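Local coordinates for F5/8 type C domain protein (Clostridium perfringens, PDB 7JRM) that probably binds carbohydrate through a carbohydrate-binding module, as part of a modular O-glycopeptidase that recognises and hydrolyses mucins, at residues Asn139-Ile152 with His215-Ala227. Numbering follows the deposited sequence.
Sequences NSEGYDIFDTWVGI and HADWADAKFRNLA
Tyr143 and Phe223 meet as an offset stack at one end of an antiparallel strand pair in the beta-sandwich of the NPCBM (CBM51) module. The ring planes are 1° apart, with centroids separated by 4.0 Å, and Tyr143 CD2 sits over the centre of the Phe223 ring. Tyr143 is delivered by the type II turn Ser140-Tyr143. Asn225 OD1 lies at the edge of the tyrosine ring and accepts from Asp144 N at 3.2 Å, the donor standing above the amide carbonyl plane. Asp144 returns the grip: its OD2 takes Leu226 N at 2.9 Å on the anti side. Paired backbone bonds join Ile145 to Arg224, Asp147 to Lys222 and Trp149 to Ala219; a beta bulge shifts the register between the last two, where 215-224 turns at Asp220.

Phe146, Val150 and Trp218 face the sandwich core, Val150 CG1 lying 3.5 Å from Trp218 CE3, and strands 163-170 and 199-205 of the second sheet pack against them. On the other face, Arg224 bends at chi3 (68°) to run beside Asp147, whose OD2 receives a weak, bent bond from Arg224 NH2 within a salt bridge. Arg189 from the adjacent strand 188-193 forms a second salt bridge to the same oxygen, and Thr80 OG1 accepts from Arg224 NE. At the bulge, Thr148 OG1 and Ala219 N approach Trp149 O from opposite faces of its carbonyl plane, at 3.1 and 2.7 Å.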
# COMPACT_ATOMS: atom_id res chain seq x y z
N ASN A 139 27.45 -27.16 2.27
CA ASN A 139 26.53 -27.53 1.19
C ASN A 139 25.92 -26.27 0.61
O ASN A 139 25.28 -25.49 1.33
CB ASN A 139 25.45 -28.47 1.72
CG ASN A 139 24.53 -28.99 0.63
OD1 ASN A 139 23.96 -28.22 -0.15
ND2 ASN A 139 24.38 -30.31 0.56
N SER A 140 26.12 -26.05 -0.69
CA SER A 140 25.64 -24.84 -1.36
C SER A 140 24.54 -25.13 -2.37
O SER A 140 24.26 -24.29 -3.23
CB SER A 140 26.81 -24.12 -2.03
OG SER A 140 27.44 -24.95 -2.99
N GLU A 141 23.92 -26.31 -2.29
CA GLU A 141 22.89 -26.67 -3.25
C GLU A 141 21.64 -25.82 -3.05
O GLU A 141 21.14 -25.68 -1.93
CB GLU A 141 22.55 -28.16 -3.12
CG GLU A 141 23.73 -29.09 -3.32
CD GLU A 141 23.33 -30.55 -3.36
OE1 GLU A 141 22.35 -30.87 -4.06
OE2 GLU A 141 23.99 -31.37 -2.69
N GLY A 142 21.13 -25.26 -4.15
CA GLY A 142 19.93 -24.45 -4.11
C GLY A 142 20.15 -22.98 -3.81
O GLY A 142 19.18 -22.22 -3.82
N TYR A 143 21.38 -22.57 -3.54
CA TYR A 143 21.69 -21.18 -3.21
C TYR A 143 22.26 -20.46 -4.43
O TYR A 143 22.83 -21.08 -5.33
CB TYR A 143 22.67 -21.11 -2.05
CG TYR A 143 22.11 -21.64 -0.75
CD1 TYR A 143 21.01 -21.04 -0.15
CD2 TYR A 143 22.66 -22.75 -0.13
CE1 TYR A 143 20.48 -21.53 1.04
CE2 TYR A 143 22.15 -23.25 1.06
CZ TYR A 143 21.06 -22.63 1.63
OH TYR A 143 20.54 -23.12 2.81
N ASP A 144 22.08 -19.14 -4.45
CA ASP A 144 22.45 -18.31 -5.59
C ASP A 144 23.69 -17.46 -5.34
O ASP A 144 24.59 -17.42 -6.18
CB ASP A 144 21.28 -17.40 -5.98
CG ASP A 144 20.04 -18.18 -6.37
OD1 ASP A 144 20.14 -19.08 -7.23
OD2 ASP A 144 18.96 -17.90 -5.80
N ILE A 145 23.76 -16.78 -4.20
CA ILE A 145 24.80 -15.80 -3.92
C ILE A 145 25.38 -16.07 -2.54
O ILE A 145 24.64 -16.35 -1.59
CB ILE A 145 24.26 -14.36 -4.01
CG1 ILE A 145 24.01 -13.97 -5.47
CG2 ILE A 145 25.20 -13.37 -3.34
CD1 ILE A 145 25.28 -13.87 -6.29
N PHE A 146 26.71 -16.00 -2.43
CA PHE A 146 27.40 -16.04 -1.15
C PHE A 146 27.96 -14.65 -0.85
O PHE A 146 28.68 -14.08 -1.67
CB PHE A 146 28.52 -17.08 -1.14
CG PHE A 146 29.40 -17.00 0.07
CD1 PHE A 146 28.90 -17.33 1.32
CD2 PHE A 146 30.71 -16.58 -0.03
CE1 PHE A 146 29.70 -17.26 2.45
CE2 PHE A 146 31.52 -16.51 1.09
CZ PHE A 146 31.01 -16.84 2.33
N ASP A 147 27.64 -14.12 0.33
CA ASP A 147 28.02 -12.78 0.73
C ASP A 147 28.64 -12.83 2.12
O ASP A 147 28.13 -13.51 3.01
CB ASP A 147 26.81 -11.84 0.72
CG ASP A 147 27.19 -10.38 0.84
OD1 ASP A 147 28.40 -10.07 0.80
OD2 ASP A 147 26.27 -9.54 0.97
N THR A 148 29.74 -12.10 2.30
CA THR A 148 30.45 -12.15 3.57
C THR A 148 31.38 -10.95 3.70
O THR A 148 31.83 -10.38 2.70
CB THR A 148 31.26 -13.45 3.71
OG1 THR A 148 31.82 -13.52 5.03
CG2 THR A 148 32.39 -13.49 2.69
N TRP A 149 31.64 -10.57 4.95
CA TRP A 149 32.74 -9.69 5.30
C TRP A 149 33.90 -10.53 5.82
O TRP A 149 33.70 -11.56 6.46
CB TRP A 149 32.33 -8.67 6.37
CG TRP A 149 31.35 -7.62 5.90
CD1 TRP A 149 30.02 -7.56 6.18
CD2 TRP A 149 31.65 -6.48 5.09
NE1 TRP A 149 29.46 -6.46 5.59
CE2 TRP A 149 30.44 -5.77 4.92
CE3 TRP A 149 32.81 -5.98 4.50
CZ2 TRP A 149 30.36 -4.60 4.17
CZ3 TRP A 149 32.73 -4.81 3.76
CH2 TRP A 149 31.51 -4.14 3.60
N VAL A 150 35.13 -10.08 5.53
CA VAL A 150 36.32 -10.80 5.95
C VAL A 150 37.33 -9.81 6.52
O VAL A 150 37.33 -8.63 6.18
CB VAL A 150 36.95 -11.61 4.80
CG1 VAL A 150 36.04 -12.75 4.38
CG2 VAL A 150 37.27 -10.71 3.62
N GLY A 151 38.19 -10.31 7.40
CA GLY A 151 39.21 -9.48 8.00
C GLY A 151 39.84 -10.17 9.19
O GLY A 151 39.43 -11.26 9.60
N ILE A 152 40.85 -9.50 9.73
CA ILE A 152 41.53 -9.98 10.93
C ILE A 152 40.70 -9.61 12.15
O ILE A 152 40.28 -8.45 12.30
CB ILE A 152 42.95 -9.39 11.02
CG1 ILE A 152 43.82 -9.90 9.86
CG2 ILE A 152 43.59 -9.73 12.36
CD1 ILE A 152 44.40 -11.27 10.09
N HIS A 215 43.92 -14.79 13.56
CA HIS A 215 42.50 -14.84 13.88
C HIS A 215 41.72 -14.20 12.74
O HIS A 215 41.87 -13.00 12.48
CB HIS A 215 42.22 -14.13 15.20
CG HIS A 215 42.83 -14.80 16.39
ND1 HIS A 215 42.36 -14.60 17.67
CD2 HIS A 215 43.87 -15.66 16.50
CE1 HIS A 215 43.08 -15.31 18.52
NE2 HIS A 215 44.01 -15.96 17.84
N ALA A 216 40.90 -14.99 12.06
CA ALA A 216 40.16 -14.53 10.88
C ALA A 216 38.68 -14.79 11.06
O ALA A 216 38.28 -15.81 11.64
CB ALA A 216 40.66 -15.23 9.61
N ASP A 217 37.86 -13.87 10.55
CA ASP A 217 36.41 -13.96 10.66
C ASP A 217 35.77 -13.95 9.28
O ASP A 217 36.15 -13.15 8.41
CB ASP A 217 35.83 -12.80 11.47
CG ASP A 217 36.36 -12.75 12.88
OD1 ASP A 217 36.64 -13.82 13.46
OD2 ASP A 217 36.47 -11.63 13.42
N TRP A 218 34.81 -14.84 9.08
CA TRP A 218 33.85 -14.73 7.98
C TRP A 218 32.61 -14.05 8.56
O TRP A 218 31.64 -14.69 8.96
CB TRP A 218 33.53 -16.11 7.39
CG TRP A 218 34.73 -16.84 6.87
CD1 TRP A 218 35.53 -17.70 7.57
CD2 TRP A 218 35.26 -16.79 5.54
NE1 TRP A 218 36.53 -18.18 6.76
CE2 TRP A 218 36.39 -17.64 5.51
CE3 TRP A 218 34.90 -16.11 4.38
CZ2 TRP A 218 37.15 -17.82 4.36
CZ3 TRP A 218 35.66 -16.29 3.24
CH2 TRP A 218 36.77 -17.14 3.24
N ALA A 219 32.67 -12.73 8.61
CA ALA A 219 31.65 -11.95 9.30
C ALA A 219 30.40 -11.81 8.45
O ALA A 219 30.48 -11.44 7.27
CB ALA A 219 32.19 -10.57 9.67
N ASP A 220 29.24 -12.09 9.05
CA ASP A 220 27.94 -12.00 8.38
C ASP A 220 27.88 -12.88 7.14
O ASP A 220 27.14 -12.60 6.20
CB ASP A 220 27.60 -10.55 8.02
CG ASP A 220 26.13 -10.23 8.19
OD1 ASP A 220 25.64 -10.28 9.34
OD2 ASP A 220 25.47 -9.92 7.18
N ALA A 221 28.67 -13.96 7.13
CA ALA A 221 28.68 -14.88 5.99
C ALA A 221 27.32 -15.54 5.83
O ALA A 221 26.82 -16.17 6.77
CB ALA A 221 29.77 -15.93 6.19
N LYS A 222 26.73 -15.39 4.65
CA LYS A 222 25.36 -15.85 4.45
C LYS A 222 25.13 -16.14 2.98
O LYS A 222 25.76 -15.55 2.10
CB LYS A 222 24.35 -14.81 4.95
CG LYS A 222 24.44 -13.47 4.24
CD LYS A 222 23.52 -12.44 4.86
CE LYS A 222 23.80 -11.04 4.32
NZ LYS A 222 23.08 -9.99 5.10
N PHE A 223 24.21 -17.07 2.72
CA PHE A 223 23.70 -17.29 1.38
C PHE A 223 22.58 -16.30 1.09
O PHE A 223 21.87 -15.86 1.99
CB PHE A 223 23.19 -18.72 1.22
CG PHE A 223 24.27 -19.75 1.15
CD1 PHE A 223 25.18 -19.75 0.10
CD2 PHE A 223 24.37 -20.74 2.11
CE1 PHE A 223 26.18 -20.70 0.03
CE2 PHE A 223 25.37 -21.70 2.04
CZ PHE A 223 26.27 -21.68 1.00
N ARG A 224 22.43 -15.95 -0.19
CA ARG A 224 21.38 -15.05 -0.62
C ARG A 224 20.74 -15.62 -1.88
O ARG A 224 21.44 -15.96 -2.84
CB ARG A 224 21.91 -13.64 -0.89
CG ARG A 224 22.61 -13.00 0.30
CD ARG A 224 23.27 -11.69 -0.08
NE ARG A 224 22.29 -10.65 -0.40
CZ ARG A 224 22.28 -9.44 0.15
NH1 ARG A 224 21.35 -8.56 -0.20
NH2 ARG A 224 23.20 -9.11 1.05
N ASN A 225 19.41 -15.72 -1.87
CA ASN A 225 18.67 -16.32 -2.97
C ASN A 225 17.84 -15.27 -3.70
O ASN A 225 17.36 -14.31 -3.10
CB ASN A 225 17.75 -17.44 -2.47
CG ASN A 225 18.48 -18.76 -2.32
OD1 ASN A 225 19.71 -18.81 -2.39
ND2 ASN A 225 17.72 -19.83 -2.13
N LEU A 226 17.67 -15.48 -5.00
CA LEU A 226 16.78 -14.63 -5.78
C LEU A 226 15.35 -14.78 -5.28
O LEU A 226 14.95 -15.83 -4.78
CB LEU A 226 16.87 -14.98 -7.27
CG LEU A 226 18.27 -14.97 -7.88
CD1 LEU A 226 18.21 -15.28 -9.37
CD2 LEU A 226 18.96 -13.64 -7.64
N ALA A 227 14.57 -13.71 -5.43
CA ALA A 227 13.21 -13.70 -4.92
C ALA A 227 12.36 -14.75 -5.62
O ALA A 227 12.51 -15.00 -6.82
CB ALA A 227 12.58 -12.32 -5.10